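Long-range contacts in endo-N-acetyl-beta-D-glucosaminidase (Hypocrea jecorina, PDB 4AC1), which hydrolyses the chitobiose core of N-linked glycans as a family 18 glycoside hydrolase and is responsible for deglycosylating the fungus's own cellulases: residues Arg4-Phe9 with His35-Ser40; Phe9-Asp14 with Glu256-Leu261; Thr94-Asp99 with Pro129-Gly134; Thr102-Tyr107 with Ile139-Ala144. One frame throughout, in Å; residues are numbered along the deposited sequence.

Overall arrangement
All four contacts belong to one glycoside hydrolase family 18 domain, a beta/alpha barrel. Interaction 1 is the most central, pairing strands 4-9 and 35-42 by backbone bonds and apolar side chains. Interaction 2 continues from it through the shared Phe9 into the loops beyond the strands, where a glutamate gathers backbone N-H groups and a water. Interactions 3 and 4 lie together farther out, about 11 Å between centres, and both use helix 132-146: interaction 3 at its first turn, through a carboxylate and a serine cap, interaction 4 further along, through an arginine that packs on a tyrosine and salt-bridges a glutamate. The central contact is largely apolar; the outer ones lean on charge and water.

Interaction 1. Residues Arg4-Phe9 with His35-Ser40; sequences RLIVYF and HLIVCS
Tyr8 and Ile37 lie side by side on adjacent parallel strands, pointing the same way into the barrel. Ile37 CD1 sits over one face of the tyrosine ring, 4.1 Å from its centroid and displaced toward the rim, a CH-pi contact. The other branch, Ile37 CG2, meets the ring at Tyr8 CE2, while Cys39 SG lies at the ring edge, in plane, 3.9 Å from Tyr8 CD2. The cysteine sulfur reaches this place with chi1 at 60°, between its own backbone N and carbonyl carbon. Ile6 CG2 presses on Ile37 CD1 at 3.5 Å, tighter than usual for two carbons, and Ile6 CG1 touches His35 CB. Farther back the extended Arg4 chain passes its CD by His35 CE1 at 3.9 Å, and its guanidinium goes on to Ala214 O. On the other face of the sheet Leu36, its CG anti to the backbone N (chi1 -172°), brings CD1 to Phe9 CB. Five backbone hydrogen bonds join the strands; Ile37 N to Val7 O, at 2.9 Å, is almost straight. The pair belongs to a beta-alpha-beta unit with helix 24-27. With apolar atoms on both faces, the backbone bonds lie shielded within the sheet, and the packing on its ring probably helps hold Tyr8 in the place where its OH bonds Asp123 OD2.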
loop_
_atom_site.group_PDB
_atom_site.type_symbol
_atom_site.label_atom_id
_atom_site.label_comp_id
_atom_site.label_asym_id
_atom_site.label_seq_id
_atom_site.Cartn_x
_atom_site.Cartn_y
_atom_site.Cartn_z
ATOM N N ARG A 4 -4.906 -9.879 -5.922
ATOM C CA ARG A 4 -3.639 -9.146 -5.925
ATOM C C ARG A 4 -2.736 -9.680 -4.820
ATOM O O ARG A 4 -3.222 -10.127 -3.765
ATOM C CB ARG A 4 -3.881 -7.655 -5.710
ATOM C CG ARG A 4 -4.890 -7.058 -6.685
ATOM C CD ARG A 4 -5.128 -5.596 -6.378
ATOM N NE ARG A 4 -6.250 -5.011 -7.117
ATOM C CZ ARG A 4 -7.514 -5.003 -6.697
ATOM N NH1 ARG A 4 -7.850 -5.597 -5.568
ATOM N NH2 ARG A 4 -8.456 -4.396 -7.411
ATOM N N LEU A 5 -1.429 -9.663 -5.074
ATOM C CA LEU A 5 -0.438 -9.906 -4.040
ATOM C C LEU A 5 0.496 -8.721 -4.048
ATOM O O LEU A 5 1.223 -8.494 -5.025
ATOM C CB LEU A 5 0.345 -11.204 -4.273
ATOM C CG LEU A 5 1.464 -11.495 -3.258
ATOM C CD1 LEU A 5 0.934 -11.550 -1.810
ATOM C CD2 LEU A 5 2.219 -12.772 -3.605
ATOM N N ILE A 6 0.463 -7.963 -2.960
ATOM C CA ILE A 6 1.087 -6.656 -2.885
ATOM C C ILE A 6 2.107 -6.668 -1.766
ATOM O O ILE A 6 1.810 -7.131 -0.672
ATOM C CB ILE A 6 0.018 -5.605 -2.553
ATOM C CG1 ILE A 6 -1.038 -5.547 -3.667
ATOM C CG2 ILE A 6 0.639 -4.223 -2.292
ATOM C CD1 ILE A 6 -2.449 -5.374 -3.167
ATOM N N VAL A 7 3.310 -6.187 -2.039
ATOM C CA VAL A 7 4.371 -6.110 -1.028
ATOM C C VAL A 7 4.851 -4.667 -0.907
ATOM O O VAL A 7 5.229 -4.036 -1.917
ATOM C CB VAL A 7 5.566 -7.010 -1.393
ATOM C CG1 VAL A 7 6.785 -6.706 -0.494
ATOM C CG2 VAL A 7 5.167 -8.477 -1.313
ATOM N N TYR A 8 4.802 -4.137 0.315
ATOM C CA TYR A 8 5.407 -2.851 0.632
ATOM C C TYR A 8 6.903 -3.011 0.865
ATOM O O TYR A 8 7.341 -3.934 1.573
ATOM C CB TYR A 8 4.777 -2.258 1.884
ATOM C CG TYR A 8 3.385 -1.668 1.716
ATOM C CD1 TYR A 8 2.232 -2.441 1.875
ATOM C CD2 TYR A 8 3.225 -0.315 1.412
ATOM C CE1 TYR A 8 0.963 -1.879 1.718
ATOM C CE2 TYR A 8 1.964 0.256 1.267
ATOM C CZ TYR A 8 0.841 -0.535 1.423
ATOM O OH TYR A 8 -0.419 0.013 1.293
ATOM N N PHE A 9 7.672 -2.099 0.268
ATOM C CA PHE A 9 9.132 -2.140 0.270
ATOM C C PHE A 9 9.616 -0.795 0.823
ATOM O O PHE A 9 9.783 0.172 0.064
ATOM C CB PHE A 9 9.606 -2.370 -1.175
ATOM C CG PHE A 9 11.091 -2.615 -1.327
ATOM C CD1 PHE A 9 11.641 -3.873 -1.098
ATOM C CD2 PHE A 9 11.928 -1.589 -1.750
ATOM C CE1 PHE A 9 13.019 -4.088 -1.256
ATOM C CE2 PHE A 9 13.295 -1.790 -1.913
ATOM C CZ PHE A 9 13.842 -3.044 -1.666
ATOM N N HIS A 35 1.950 -6.407 -7.380
ATOM C CA HIS A 35 2.277 -5.012 -7.103
ATOM C C HIS A 35 3.408 -4.904 -6.106
ATOM O O HIS A 35 3.389 -5.601 -5.086
ATOM C CB HIS A 35 1.049 -4.287 -6.530
ATOM C CG HIS A 35 -0.117 -4.285 -7.457
ATOM N ND1 HIS A 35 -0.971 -5.361 -7.575
ATOM C CD2 HIS A 35 -0.525 -3.371 -8.366
ATOM C CE1 HIS A 35 -1.870 -5.099 -8.507
ATOM N NE2 HIS A 35 -1.614 -3.901 -9.005
ATOM N N LEU A 36 4.347 -3.995 -6.362
ATOM C CA LEU A 36 5.425 -3.681 -5.438
ATOM C C LEU A 36 5.267 -2.197 -5.119
ATOM O O LEU A 36 5.272 -1.369 -6.054
ATOM C CB LEU A 36 6.791 -3.970 -6.079
ATOM C CG LEU A 36 8.083 -3.890 -5.241
ATOM C CD1 LEU A 36 8.487 -2.462 -4.874
ATOM C CD2 LEU A 36 8.056 -4.796 -3.995
ATOM N N ILE A 37 5.116 -1.859 -3.835
ATOM C CA ILE A 37 4.893 -0.475 -3.416
ATOM C C ILE A 37 6.153 0.073 -2.735
ATOM O O ILE A 37 6.488 -0.312 -1.607
ATOM C CB ILE A 37 3.633 -0.324 -2.507
ATOM C CG1 ILE A 37 2.394 -0.908 -3.208
ATOM C CG2 ILE A 37 3.410 1.157 -2.164
ATOM C CD1 ILE A 37 1.092 -0.782 -2.428
ATOM N N VAL A 38 6.859 0.945 -3.458
ATOM C CA VAL A 38 8.061 1.619 -2.956
ATOM C C VAL A 38 7.607 2.728 -2.009
ATOM O O VAL A 38 6.750 3.541 -2.360
ATOM C CB VAL A 38 8.901 2.200 -4.113
ATOM C CG1 VAL A 38 10.102 3.008 -3.589
ATOM C CG2 VAL A 38 9.376 1.063 -5.020
ATOM N N CYS A 39 8.186 2.762 -0.815
ATOM C CA CYS A 39 7.706 3.654 0.236
ATOM C C CYS A 39 8.812 3.922 1.266
ATOM O O CYS A 39 9.833 3.245 1.237
ATOM C CB CYS A 39 6.468 3.046 0.916
ATOM S SG CYS A 39 6.717 1.435 1.719
ATOM N N SER A 40 8.641 4.893 2.168
ATOM C CA SER A 40 7.538 5.849 2.184
ATOM C C SER A 40 8.000 7.198 1.665
ATOM O O SER A 40 8.979 7.772 2.152
ATOM C CB SER A 40 6.989 6.025 3.597
ATOM O OG SER A 40 6.473 4.804 4.098
#

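Interaction 2. Residues Phe9-Asp14 with Glu256-Leu261; sequences FQTTHD and EYFNSL
Two loops that follow neighbouring barrel strands, 4-9 and 251-255, are tied together by the carboxylate of Glu256, next to a cis peptide bond that precedes this residue. Glu256 OE1 takes two backbone N-H groups, from Gln10 N at 3.0 Å and Thr11 N at 2.9 Å; the second bond is nearly straight and uses the syn lone pair, whereas Gln10 N stands 34° out of the carboxylate plane. Thr11 OG1 donates to Glu256 OE2 at 2.6 Å, so both oxygens hold the same loop. One water donates to Thr11 O and Glu256 OE1 and accepts from Phe258 N, bridging the two loops. With Thr11 CG2 anti to the backbone N (chi1 -59° for OG1), the methyl drops onto the centre of the Phe258 ring, 3.6 Å from its centroid, a CH-pi contact. Alongside, Phe9 CE1 meets Tyr257 CD2 at 3.7 Å, Tyr257 CD2 lying at the edge of the phenylalanine ring. A type I turn runs from Tyr257 to Ser260. Phe9 also packs on Leu64 of helix 62-73, Tyr257 rests on Pro24 and Leu25 of helix 24-27, and Gln10 NE2 reaches back to Ser40 OG on strand 35-42.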
loop_
_atom_site.group_PDB
_atom_site.type_symbol
_atom_site.label_atom_id
_atom_site.label_comp_id
_atom_site.label_asym_id
_atom_site.label_seq_id
_atom_site.Cartn_x
_atom_site.Cartn_y
_atom_site.Cartn_z
ATOM N N PHE A 9 7.672 -2.099 0.268
ATOM C CA PHE A 9 9.132 -2.140 0.270
ATOM C C PHE A 9 9.616 -0.795 0.823
ATOM O O PHE A 9 9.783 0.172 0.064
ATOM C CB PHE A 9 9.606 -2.370 -1.175
ATOM C CG PHE A 9 11.091 -2.615 -1.327
ATOM C CD1 PHE A 9 11.641 -3.873 -1.098
ATOM C CD2 PHE A 9 11.928 -1.589 -1.750
ATOM C CE1 PHE A 9 13.019 -4.088 -1.256
ATOM C CE2 PHE A 9 13.295 -1.790 -1.913
ATOM C CZ PHE A 9 13.842 -3.044 -1.666
ATOM N N GLN A 10 9.749 -0.713 2.153
ATOM C CA GLN A 10 10.173 0.523 2.837
ATOM C C GLN A 10 11.651 0.493 3.207
ATOM O O GLN A 10 12.384 1.456 2.961
ATOM C CB GLN A 10 9.344 0.824 4.086
ATOM C CG GLN A 10 9.606 2.241 4.583
ATOM C CD GLN A 10 8.958 2.549 5.904
ATOM O OE1 GLN A 10 9.385 2.062 6.951
ATOM N NE2 GLN A 10 7.938 3.377 5.871
ATOM N N THR A 11 12.071 -0.615 3.815
ATOM C CA THR A 11 13.468 -0.836 4.178
ATOM C C THR A 11 14.186 -1.290 2.919
ATOM O O THR A 11 13.926 -2.387 2.399
ATOM C CB THR A 11 13.593 -1.877 5.293
ATOM O OG1 THR A 11 12.856 -1.425 6.428
ATOM C CG2 THR A 11 15.054 -2.077 5.713
ATOM N N THR A 12 15.089 -0.433 2.441
ATOM C CA THR A 12 15.692 -0.565 1.117
ATOM C C THR A 12 17.157 -0.994 1.173
ATOM O O THR A 12 17.726 -1.408 0.163
ATOM C CB THR A 12 15.611 0.774 0.335
ATOM O OG1 THR A 12 16.281 1.794 1.092
ATOM C CG2 THR A 12 14.152 1.188 0.090
ATOM N N HIS A 13 17.744 -0.872 2.364
ATOM C CA HIS A 13 19.157 -1.167 2.605
ATOM C C HIS A 13 19.273 -1.938 3.907
ATOM O O HIS A 13 18.485 -1.735 4.828
ATOM C CB HIS A 13 19.974 0.130 2.712
ATOM C CG HIS A 13 20.080 0.887 1.425
ATOM N ND1 HIS A 13 18.989 1.460 0.809
ATOM C CD2 HIS A 13 21.148 1.177 0.643
ATOM C CE1 HIS A 13 19.378 2.058 -0.305
ATOM N NE2 HIS A 13 20.683 1.896 -0.430
ATOM N N ASP A 14 20.269 -2.815 3.978
ATOM C CA ASP A 14 20.462 -3.645 5.166
ATOM C C ASP A 14 21.292 -2.921 6.227
ATOM O O ASP A 14 21.676 -1.760 6.035
ATOM C CB ASP A 14 21.070 -5.002 4.787
ATOM C CG ASP A 14 22.496 -4.893 4.264
ATOM O OD1 ASP A 14 23.163 -3.869 4.514
ATOM O OD2 ASP A 14 22.959 -5.851 3.606
ATOM N N GLU A 256 6.338 -5.591 6.068
ATOM C CA GLU A 256 6.881 -5.138 4.779
ATOM C C GLU A 256 7.935 -6.170 4.353
ATOM O O GLU A 256 8.166 -7.176 5.042
ATOM C CB GLU A 256 7.507 -3.742 4.902
ATOM C CG GLU A 256 8.563 -3.658 5.999
ATOM C CD GLU A 256 9.733 -2.743 5.662
ATOM O OE1 GLU A 256 10.042 -2.530 4.462
ATOM O OE2 GLU A 256 10.358 -2.235 6.616
ATOM N N TYR A 257 8.596 -5.942 3.227
ATOM C CA TYR A 257 9.345 -7.021 2.589
ATOM C C TYR A 257 10.506 -7.635 3.378
ATOM O O TYR A 257 10.526 -8.850 3.622
ATOM C CB TYR A 257 9.867 -6.584 1.221
ATOM C CG TYR A 257 10.748 -7.608 0.528
ATOM C CD1 TYR A 257 10.257 -8.873 0.178
ATOM C CD2 TYR A 257 12.073 -7.307 0.216
ATOM C CE1 TYR A 257 11.065 -9.800 -0.478
ATOM C CE2 TYR A 257 12.896 -8.241 -0.434
ATOM C CZ TYR A 257 12.380 -9.479 -0.783
ATOM O OH TYR A 257 13.158 -10.415 -1.437
ATOM N N PHE A 258 11.478 -6.799 3.741
ATOM C CA PHE A 258 12.869 -7.253 3.939
ATOM C C PHE A 258 13.123 -8.316 5.006
ATOM O O PHE A 258 14.124 -9.019 4.937
ATOM C CB PHE A 258 13.809 -6.066 4.192
ATOM C CG PHE A 258 13.880 -5.653 5.629
ATOM C CD1 PHE A 258 12.786 -5.051 6.249
ATOM C CD2 PHE A 258 15.041 -5.886 6.373
ATOM C CE1 PHE A 258 12.849 -4.674 7.574
ATOM C CE2 PHE A 258 15.114 -5.519 7.705
ATOM C CZ PHE A 258 14.025 -4.914 8.307
ATOM N N ASN A 259 12.237 -8.412 5.991
ATOM C CA ASN A 259 12.440 -9.317 7.125
ATOM C C ASN A 259 11.292 -10.290 7.292
ATOM O O ASN A 259 11.156 -10.935 8.335
ATOM C CB ASN A 259 12.645 -8.514 8.426
ATOM C CG ASN A 259 11.438 -7.643 8.783
ATOM O OD1 ASN A 259 10.494 -7.524 8.011
ATOM N ND2 ASN A 259 11.468 -7.038 9.958
ATOM N N SER A 260 10.473 -10.421 6.253
ATOM C CA SER A 260 9.275 -11.248 6.326
ATOM C C SER A 260 9.530 -12.652 6.841
ATOM O O SER A 260 10.424 -13.339 6.360
ATOM C CB SER A 260 8.661 -11.378 4.949
ATOM O OG SER A 260 8.234 -10.133 4.445
ATOM N N LEU A 261 8.705 -13.092 7.785
ATOM C CA LEU A 261 8.652 -14.514 8.138
ATOM C C LEU A 261 8.032 -15.293 6.980
ATOM O O LEU A 261 7.229 -14.718 6.246
ATOM C CB LEU A 261 7.845 -14.729 9.423
ATOM C CG LEU A 261 8.509 -14.204 10.693
ATOM C CD1 LEU A 261 7.631 -14.493 11.910
ATOM C CD2 LEU A 261 9.900 -14.791 10.902
HETATM O O HOH W 1 11.565 -4.066 2.671
#

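Interaction 3. Residues Thr94-Asp99 with Pro129-Gly134; sequences TLDSPD and PMSQQG
Asp96 grips the start of helix 132-146 with both carboxylate oxygens. Ser131 OG donates to Asp96 OD1 at 2.7 Å along the syn lone pair, and Ser131 N donates to Asp96 OD2 at 2.9 Å in a nearly straight bond that rises 35° from the carboxylate plane. Ser131 is the N-cap of this helix: with chi1 at 71°, its OG lies between the backbone N and the carbonyl carbon and also accepts from Gly134 N at 2.9 Å. One hydroxyl therefore accepts a helix N-H and donates a hydrogen bond to the aspartate. Asp96 OD1 further lies against Gly134 CA at 3.3 Å, where a side chain on this residue would run into the carboxylate. A water joins Leu95 O to Gly134 O, donating to both. Packing follows: Met130 CG lies against Asp96 CG at 3.6 Å, and the extended methionine carries CE on to Leu95 O and, at 4.1 Å, to Leu95 CB. Met130 also touches Phe90 and Phe170 in nearby loops. Replacing Asp96 by an alanine removes the carboxylate, which would probably leave Ser131 N and OG without these acceptors and the hydroxyl held less firmly at its cap. Placed at a helix N-terminus, the negative charge is likely to be stabilised by the helix dipole; the same carboxylate joins the loop before helix 100-116 to the start of helix 132-146.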
loop_
_atom_site.group_PDB
_atom_site.type_symbol
_atom_site.label_atom_id
_atom_site.label_comp_id
_atom_site.label_asym_id
_atom_site.label_seq_id
_atom_site.Cartn_x
_atom_site.Cartn_y
_atom_site.Cartn_z
ATOM N N THR A 94 0.853 21.314 3.892
ATOM C CA THR A 94 1.198 20.647 2.637
ATOM C C THR A 94 -0.065 20.275 1.839
ATOM O O THR A 94 -0.750 21.163 1.328
ATOM C CB THR A 94 2.154 19.451 2.863
ATOM O OG1 THR A 94 1.537 18.515 3.747
ATOM C CG2 THR A 94 3.481 19.917 3.469
ATOM N N LEU A 95 -0.391 18.985 1.731
ATOM C CA LEU A 95 -1.443 18.573 0.795
ATOM C C LEU A 95 -2.866 18.863 1.281
ATOM O O LEU A 95 -3.804 18.785 0.499
ATOM C CB LEU A 95 -1.274 17.104 0.373
ATOM C CG LEU A 95 0.003 16.710 -0.389
ATOM C CD1 LEU A 95 0.010 15.207 -0.641
ATOM C CD2 LEU A 95 0.137 17.471 -1.696
ATOM N N ASP A 96 -3.015 19.212 2.560
ATOM C CA ASP A 96 -4.311 19.653 3.081
ATOM C C ASP A 96 -4.371 21.177 3.187
ATOM O O ASP A 96 -5.221 21.704 3.902
ATOM C CB ASP A 96 -4.597 19.012 4.448
ATOM C CG ASP A 96 -6.081 18.818 4.725
ATOM O OD1 ASP A 96 -6.886 18.865 3.781
ATOM O OD2 ASP A 96 -6.411 18.584 5.905
ATOM N N SER A 97 -3.492 21.885 2.475
ATOM C CA SER A 97 -3.444 23.348 2.604
ATOM C C SER A 97 -4.663 24.030 2.014
ATOM O O SER A 97 -5.041 23.730 0.885
ATOM C CB SER A 97 -2.218 23.934 1.913
ATOM O OG SER A 97 -2.214 25.351 2.049
ATOM N N PRO A 98 -5.244 25.001 2.756
ATOM C CA PRO A 98 -6.318 25.824 2.197
ATOM C C PRO A 98 -5.804 26.966 1.296
ATOM O O PRO A 98 -6.608 27.719 0.722
ATOM C CB PRO A 98 -7.003 26.386 3.445
ATOM C CG PRO A 98 -5.925 26.488 4.447
ATOM C CD PRO A 98 -4.975 25.339 4.167
ATOM N N ASP A 99 -4.483 27.088 1.179
ATOM C CA ASP A 99 -3.846 28.056 0.282
ATOM C C ASP A 99 -3.567 27.369 -1.054
ATOM O O ASP A 99 -2.760 26.439 -1.113
ATOM C CB ASP A 99 -2.543 28.574 0.905
ATOM C CG ASP A 99 -1.868 29.623 0.056
ATOM O OD1 ASP A 99 -2.275 30.803 0.130
ATOM O OD2 ASP A 99 -0.924 29.275 -0.687
ATOM N N PRO A 129 -4.730 13.039 10.689
ATOM C CA PRO A 129 -5.975 13.587 10.133
ATOM C C PRO A 129 -5.791 14.480 8.903
ATOM O O PRO A 129 -4.887 15.329 8.865
ATOM C CB PRO A 129 -6.550 14.399 11.300
ATOM C CG PRO A 129 -6.008 13.714 12.515
ATOM C CD PRO A 129 -4.604 13.338 12.129
ATOM N N MET A 130 -6.637 14.250 7.900
ATOM C CA MET A 130 -6.736 15.087 6.703
ATOM C C MET A 130 -8.217 15.364 6.477
ATOM O O MET A 130 -9.046 14.474 6.696
ATOM C CB MET A 130 -6.137 14.375 5.482
ATOM C CG MET A 130 -6.087 15.217 4.232
ATOM S SD MET A 130 -5.390 14.295 2.857
ATOM C CE MET A 130 -4.850 15.640 1.785
ATOM N N SER A 131 -8.552 16.576 6.039
ATOM C CA SER A 131 -9.949 16.946 5.809
ATOM C C SER A 131 -10.544 16.127 4.684
ATOM O O SER A 131 -9.824 15.634 3.804
ATOM C CB SER A 131 -10.084 18.441 5.499
ATOM O OG SER A 131 -9.568 18.730 4.208
ATOM N N GLN A 132 -11.867 15.981 4.717
ATOM C CA GLN A 132 -12.592 15.364 3.613
ATOM C C GLN A 132 -12.326 16.061 2.285
ATOM O O GLN A 132 -12.080 15.406 1.263
ATOM C CB GLN A 132 -14.096 15.349 3.888
ATOM C CG GLN A 132 -14.843 14.339 3.028
ATOM C CD GLN A 132 -14.590 12.912 3.496
ATOM O OE1 GLN A 132 -14.769 12.603 4.672
ATOM N NE2 GLN A 132 -14.147 12.040 2.578
ATOM N N GLN A 133 -12.384 17.393 2.298
ATOM C CA GLN A 133 -12.143 18.161 1.085
ATOM C C GLN A 133 -10.732 17.895 0.541
ATOM O O GLN A 133 -10.534 17.788 -0.671
ATOM C CB GLN A 133 -12.320 19.654 1.354
ATOM C CG GLN A 133 -12.224 20.493 0.094
ATOM C CD GLN A 133 -12.186 21.983 0.357
ATOM O OE1 GLN A 133 -12.112 22.426 1.503
ATOM N NE2 GLN A 133 -12.218 22.770 -0.716
ATOM N N GLY A 134 -9.766 17.819 1.449
ATOM C CA GLY A 134 -8.371 17.587 1.068
ATOM C C GLY A 134 -8.123 16.243 0.389
ATOM O O GLY A 134 -7.494 16.176 -0.673
HETATM O O HOH W 2 -5.720 18.074 -1.338
HETATM O O HOH W 3 -5.029 18.033 8.175
#

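Interaction 4. Residues Thr102-Tyr107 with Ile139-Ala144; sequences TFEHYY and IARLRA
Arg141 lays its chain across the ring of Tyr107 and turns its guanidinium end-on to Glu104. Its CG stands over one face of the tyrosine, 3.8 Å from the ring centroid, toward the rim; a bend at chi2 then carries the guanidinium past Tyr107 CE2, the two planes 48° apart. Carboxylate and guanidinium are nearly coplanar, 20° apart, in a two-pronged salt bridge: Arg141 NH1 to Glu104 OE2 at 2.7 Å and Arg141 NH2 to Glu104 OE1 at 3.0 Å. Arg141 NH1 also comes to the edge of the Phe103 ring, while Leu142 CD2 touches the edge of Tyr107 at CE1, 3.8 Å away. A leucine in place of Arg141 would probably leave the Glu104 carboxylate without its charged mate. Asp145 takes both Arg141 NE and Tyr107 OH, fixing arginine and ring together. The segments of helices 100-116 and 132-146 run at 54°, with Leu142 packing on Ile152 of strand 151-154.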
loop_
_atom_site.group_PDB
_atom_site.type_symbol
_atom_site.label_atom_id
_atom_site.label_comp_id
_atom_site.label_asym_id
_atom_site.label_seq_id
_atom_site.Cartn_x
_atom_site.Cartn_y
_atom_site.Cartn_z
ATOM N N THR A 102 0.085 26.956 -2.222
ATOM C CA THR A 102 0.754 25.974 -1.366
ATOM C C THR A 102 0.378 24.559 -1.809
ATOM O O THR A 102 1.260 23.736 -2.057
ATOM C CB THR A 102 0.427 26.209 0.118
ATOM O OG1 THR A 102 0.899 27.506 0.494
ATOM C CG2 THR A 102 1.095 25.171 0.994
ATOM N N PHE A 103 -0.919 24.283 -1.951
ATOM C CA PHE A 103 -1.341 22.986 -2.476
ATOM C C PHE A 103 -0.708 22.670 -3.823
ATOM O O PHE A 103 -0.123 21.600 -3.984
ATOM C CB PHE A 103 -2.859 22.832 -2.561
ATOM C CG PHE A 103 -3.270 21.538 -3.215
ATOM C CD1 PHE A 103 -3.170 20.325 -2.523
ATOM C CD2 PHE A 103 -3.681 21.522 -4.538
ATOM C CE1 PHE A 103 -3.493 19.128 -3.145
ATOM C CE2 PHE A 103 -4.026 20.326 -5.161
ATOM C CZ PHE A 103 -3.925 19.133 -4.459
ATOM N N GLU A 104 -0.793 23.592 -4.781
ATOM C CA GLU A 104 -0.216 23.361 -6.100
ATOM C C GLU A 104 1.267 23.046 -6.023
ATOM O O GLU A 104 1.776 22.212 -6.776
ATOM C CB GLU A 104 -0.440 24.560 -7.026
ATOM C CG GLU A 104 -1.842 24.675 -7.560
ATOM C CD GLU A 104 -2.214 23.563 -8.530
ATOM O OE1 GLU A 104 -1.359 23.115 -9.326
ATOM O OE2 GLU A 104 -3.387 23.157 -8.490
ATOM N N HIS A 105 1.966 23.736 -5.125
ATOM C CA HIS A 105 3.398 23.553 -4.985
ATOM C C HIS A 105 3.724 22.125 -4.532
ATOM O O HIS A 105 4.554 21.445 -5.143
ATOM C CB HIS A 105 3.992 24.578 -4.016
ATOM C CG HIS A 105 5.424 24.316 -3.669
ATOM N ND1 HIS A 105 6.450 24.495 -4.574
ATOM C CD2 HIS A 105 6.000 23.884 -2.526
ATOM C CE1 HIS A 105 7.594 24.179 -4.000
ATOM N NE2 HIS A 105 7.354 23.813 -2.753
ATOM N N TYR A 106 3.082 21.677 -3.456
ATOM C CA TYR A 106 3.386 20.361 -2.897
ATOM C C TYR A 106 2.791 19.231 -3.731
ATOM O O TYR A 106 3.440 18.196 -3.935
ATOM C CB TYR A 106 3.023 20.284 -1.402
ATOM C CG TYR A 106 3.889 21.210 -0.590
ATOM C CD1 TYR A 106 5.250 20.960 -0.455
ATOM C CD2 TYR A 106 3.365 22.364 -0.010
ATOM C CE1 TYR A 106 6.071 21.818 0.260
ATOM C CE2 TYR A 106 4.184 23.236 0.701
ATOM C CZ TYR A 106 5.535 22.946 0.827
ATOM O OH TYR A 106 6.351 23.802 1.518
ATOM N N TYR A 107 1.575 19.438 -4.223
ATOM C CA TYR A 107 0.995 18.484 -5.159
ATOM C C TYR A 107 1.910 18.341 -6.399
ATOM O O TYR A 107 2.165 17.229 -6.879
ATOM C CB TYR A 107 -0.448 18.848 -5.574
ATOM C CG TYR A 107 -0.870 17.959 -6.706
ATOM C CD1 TYR A 107 -1.255 16.636 -6.450
ATOM C CD2 TYR A 107 -0.768 18.386 -8.040
ATOM C CE1 TYR A 107 -1.569 15.780 -7.485
ATOM C CE2 TYR A 107 -1.069 17.529 -9.075
ATOM C CZ TYR A 107 -1.478 16.226 -8.781
ATOM O OH TYR A 107 -1.800 15.381 -9.813
ATOM N N ILE A 139 -7.238 12.904 -4.601
ATOM C CA ILE A 139 -7.582 11.759 -5.436
ATOM C C ILE A 139 -8.131 12.214 -6.783
ATOM O O ILE A 139 -7.716 11.709 -7.819
ATOM C CB ILE A 139 -8.592 10.850 -4.715
ATOM C CG1 ILE A 139 -7.913 10.235 -3.491
ATOM C CG2 ILE A 139 -9.177 9.772 -5.663
ATOM C CD1 ILE A 139 -8.806 9.469 -2.609
ATOM N N ALA A 140 -9.070 13.164 -6.770
ATOM C CA ALA A 140 -9.636 13.656 -8.020
ATOM C C ALA A 140 -8.594 14.292 -8.942
ATOM O O ALA A 140 -8.631 14.106 -10.159
ATOM C CB ALA A 140 -10.790 14.636 -7.749
ATOM N N ARG A 141 -7.668 15.037 -8.350
ATOM C CA ARG A 141 -6.607 15.696 -9.095
ATOM C C ARG A 141 -5.619 14.683 -9.678
ATOM O O ARG A 141 -5.232 14.802 -10.848
ATOM C CB ARG A 141 -5.878 16.734 -8.232
ATOM C CG ARG A 141 -4.718 17.432 -8.921
ATOM C CD ARG A 141 -5.119 18.231 -10.150
ATOM N NE ARG A 141 -3.945 18.925 -10.671
ATOM C CZ ARG A 141 -3.482 20.070 -10.177
ATOM N NH1 ARG A 141 -4.119 20.666 -9.175
ATOM N NH2 ARG A 141 -2.387 20.621 -10.687
ATOM N N LEU A 142 -5.232 13.686 -8.875
ATOM C CA LEU A 142 -4.377 12.599 -9.382
ATOM C C LEU A 142 -5.040 11.890 -10.552
ATOM O O LEU A 142 -4.402 11.635 -11.577
ATOM C CB LEU A 142 -4.058 11.601 -8.270
ATOM C CG LEU A 142 -2.957 12.005 -7.284
ATOM C CD1 LEU A 142 -2.982 11.075 -6.084
ATOM C CD2 LEU A 142 -1.578 11.990 -7.951
ATOM N N ARG A 143 -6.329 11.578 -10.401
ATOM C CA ARG A 143 -7.102 10.908 -11.443
ATOM C C ARG A 143 -7.164 11.777 -12.709
ATOM O O ARG A 143 -7.038 11.280 -13.834
ATOM C CB ARG A 143 -8.503 10.581 -10.903
ATOM C CG ARG A 143 -9.339 9.618 -11.729
ATOM C CD ARG A 143 -8.557 8.381 -12.146
ATOM N NE ARG A 143 -8.393 7.384 -11.082
ATOM C CZ ARG A 143 -7.518 6.389 -11.168
ATOM N NH1 ARG A 143 -6.750 6.297 -12.242
ATOM N NH2 ARG A 143 -7.400 5.501 -10.193
ATOM N N ALA A 144 -7.371 13.072 -12.516
ATOM C CA ALA A 144 -7.425 14.017 -13.628
ATOM C C ALA A 144 -6.100 14.085 -14.386
ATOM O O ALA A 144 -6.088 14.030 -15.615
ATOM C CB ALA A 144 -7.849 15.420 -13.141
#